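Local coordinates for programmed Cell Death Protein 5 Homolog (Leishmania major, PDB 6VMT) that probably binds DNA and belongs to the PDCD5 family, at residues 50-55 / 65-70. Residues are numbered along the deposited sequence; the frame is centred on the assembly and turned at random.
Sequences ERLKRI and AVEMHI
Leu-52 meets Val-66 and Glu-67 with its two methyls divided between them. The enclosed half is apolar: CD2 of Leu-52 lies 3.8 Å from CG1 of Val-66 and 4.1 Å from its CB, the two side chains meeting at a slant. Val-66 turns CG1 anti to its backbone N (chi1 159°), which brings this methyl beside CD2. Both residues are buried, so this methyl contact belongs to the interior of the domain.

The other half lies nearer solvent, since Glu-67 is partly exposed and Lys-53 exposed. CD1 of Leu-52 rests 3.9 Å from CG of Glu-67, and the two side chains run past each other in opposite senses. Because Glu-67 is extended beyond CG (chi2 -180°), its carboxylate is carried along the leucine, with OE2 4.2 Å from CB of Leu-52. No hydrogen bond crosses the contact. Lys-53 NZ stays 6.5 Å from Glu-67 OE2, too far for a salt bridge, and pairs instead with Glu-37. The interface is small, burying 157 Å²; the nearest CA atoms, of Leu-52 and Glu-67, are 8.2 Å apart, a gap one leucine can bridge.

The roughly antiparallel segments form the inner face of a helical hairpin in an all-helical domain, both arms lying in helix 46-75; between them Ser-63 OG hydrogen-bonds to Leu-52 O. Helix 85-103 packs on Leu-52 through Val-88 and on Val-66 through Leu-91, while helix 12-43 borders Glu-67 with Lys-36 and Leu-40.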
loop_
_atom_site.group_PDB
_atom_site.type_symbol
_atom_site.label_atom_id
_atom_site.label_comp_id
_atom_site.label_asym_id
_atom_site.label_seq_id
_atom_site.Cartn_x
_atom_site.Cartn_y
_atom_site.Cartn_z
ATOM N N GLU A 50 5.963 -5.345 -10.741
ATOM C CA GLU A 50 6.891 -6.451 -10.366
ATOM C C GLU A 50 8.039 -5.889 -9.516
ATOM O O GLU A 50 8.293 -6.385 -8.391
ATOM C CB GLU A 50 7.440 -7.137 -11.617
ATOM C CG GLU A 50 6.349 -7.781 -12.450
ATOM C CD GLU A 50 6.828 -8.556 -13.661
ATOM O OE1 GLU A 50 7.923 -9.155 -13.583
ATOM O OE2 GLU A 50 6.103 -8.554 -14.680
ATOM N N ARG A 51 8.701 -4.874 -10.045
ATOM C CA ARG A 51 9.848 -4.211 -9.392
ATOM C C ARG A 51 9.474 -3.897 -7.949
ATOM O O ARG A 51 10.295 -4.131 -7.061
ATOM C CB ARG A 51 10.224 -2.947 -10.165
ATOM C CG ARG A 51 11.336 -2.147 -9.509
ATOM C CD ARG A 51 11.718 -0.912 -10.293
ATOM N NE ARG A 51 12.523 -1.229 -11.461
ATOM C CZ ARG A 51 13.819 -1.512 -11.445
ATOM N NH1 ARG A 51 14.493 -1.535 -10.309
ATOM N NH2 ARG A 51 14.436 -1.779 -12.577
ATOM N N LEU A 52 8.278 -3.379 -7.716
ATOM C CA LEU A 52 7.872 -2.895 -6.372
ATOM C C LEU A 52 7.735 -4.081 -5.415
ATOM O O LEU A 52 8.065 -3.921 -4.224
ATOM C CB LEU A 52 6.544 -2.148 -6.501
ATOM C CG LEU A 52 6.628 -0.641 -6.684
ATOM C CD1 LEU A 52 5.239 -0.099 -6.955
ATOM C CD2 LEU A 52 7.223 0.028 -5.452
ATOM N N LYS A 53 7.206 -5.204 -5.908
ATOM C CA LYS A 53 6.983 -6.431 -5.105
ATOM C C LYS A 53 8.339 -7.115 -4.946
ATOM O O LYS A 53 8.665 -7.547 -3.825
ATOM C CB LYS A 53 5.902 -7.298 -5.755
ATOM C CG LYS A 53 4.534 -6.623 -5.820
ATOM C CD LYS A 53 3.350 -7.570 -5.814
ATOM C CE LYS A 53 2.039 -6.877 -5.503
ATOM N NZ LYS A 53 0.933 -7.853 -5.383
ATOM N N ARG A 54 9.139 -7.118 -6.008
ATOM C CA ARG A 54 10.524 -7.650 -5.981
ATOM C C ARG A 54 11.331 -7.005 -4.849
ATOM O O ARG A 54 12.074 -7.738 -4.196
ATOM C CB ARG A 54 11.216 -7.383 -7.314
ATOM C CG ARG A 54 12.155 -8.491 -7.748
ATOM C CD ARG A 54 12.494 -8.230 -9.195
ATOM N NE ARG A 54 13.122 -6.925 -9.351
ATOM C CZ ARG A 54 13.118 -6.216 -10.474
ATOM N NH1 ARG A 54 12.501 -6.680 -11.543
ATOM N NH2 ARG A 54 13.715 -5.036 -10.533
ATOM N N ILE A 55 11.203 -5.691 -4.657
ATOM C CA ILE A 55 11.940 -4.885 -3.632
ATOM C C ILE A 55 11.239 -4.991 -2.275
ATOM O O ILE A 55 11.892 -4.739 -1.245
ATOM C CB ILE A 55 12.043 -3.411 -4.068
ATOM C CG1 ILE A 55 12.806 -3.260 -5.386
ATOM C CG2 ILE A 55 12.654 -2.554 -2.970
ATOM C CD1 ILE A 55 14.308 -3.460 -5.276
ATOM N N ALA A 65 6.463 2.826 0.891
ATOM C CA ALA A 65 6.494 4.314 0.915
ATOM C C ALA A 65 6.200 4.877 -0.486
ATOM O O ALA A 65 5.610 5.964 -0.590
ATOM C CB ALA A 65 7.807 4.824 1.456
ATOM N N VAL A 66 6.585 4.161 -1.538
ATOM C CA VAL A 66 6.381 4.599 -2.949
ATOM C C VAL A 66 4.898 4.444 -3.293
ATOM O O VAL A 66 4.301 5.425 -3.737
ATOM C CB VAL A 66 7.291 3.797 -3.899
ATOM C CG1 VAL A 66 6.796 3.819 -5.331
ATOM C CG2 VAL A 66 8.720 4.295 -3.831
ATOM N N GLU A 67 4.356 3.236 -3.112
ATOM C CA GLU A 67 2.936 2.892 -3.327
ATOM C C GLU A 67 2.082 3.956 -2.636
ATOM O O GLU A 67 1.245 4.542 -3.290
ATOM C CB GLU A 67 2.675 1.483 -2.801
ATOM C CG GLU A 67 3.327 0.346 -3.604
ATOM C CD GLU A 67 3.038 -1.062 -3.055
ATOM O OE1 GLU A 67 2.371 -1.177 -1.988
ATOM O OE2 GLU A 67 3.475 -2.067 -3.670
ATOM N N MET A 68 2.345 4.296 -1.385
ATOM C CA MET A 68 1.595 5.389 -0.702
ATOM C C MET A 68 1.675 6.636 -1.560
ATOM O O MET A 68 0.705 7.333 -1.686
ATOM C CB MET A 68 2.176 5.761 0.668
ATOM C CG MET A 68 1.568 4.989 1.864
ATOM S SD MET A 68 2.485 5.216 3.459
ATOM C CE MET A 68 2.128 6.939 3.805
ATOM N N HIS A 69 2.866 6.988 -1.994
ATOM C CA HIS A 69 3.112 8.272 -2.681
ATOM C C HIS A 69 2.408 8.245 -4.032
ATOM O O HIS A 69 1.734 9.223 -4.347
ATOM C CB HIS A 69 4.601 8.535 -2.875
ATOM C CG HIS A 69 4.864 9.796 -3.625
ATOM N ND1 HIS A 69 4.730 11.053 -3.042
ATOM C CD2 HIS A 69 5.199 10.006 -4.909
ATOM C CE1 HIS A 69 5.001 11.977 -3.935
ATOM N NE2 HIS A 69 5.289 11.351 -5.089
ATOM N N ILE A 70 2.602 7.184 -4.811
ATOM C CA ILE A 70 2.012 7.079 -6.178
ATOM C C ILE A 70 0.505 7.250 -6.048
ATOM O O ILE A 70 -0.070 7.994 -6.805
ATOM C CB ILE A 70 2.343 5.734 -6.814
ATOM C CG1 ILE A 70 3.807 5.652 -7.227
ATOM C CG2 ILE A 70 1.401 5.460 -7.966
ATOM C CD1 ILE A 70 4.271 4.266 -7.516
#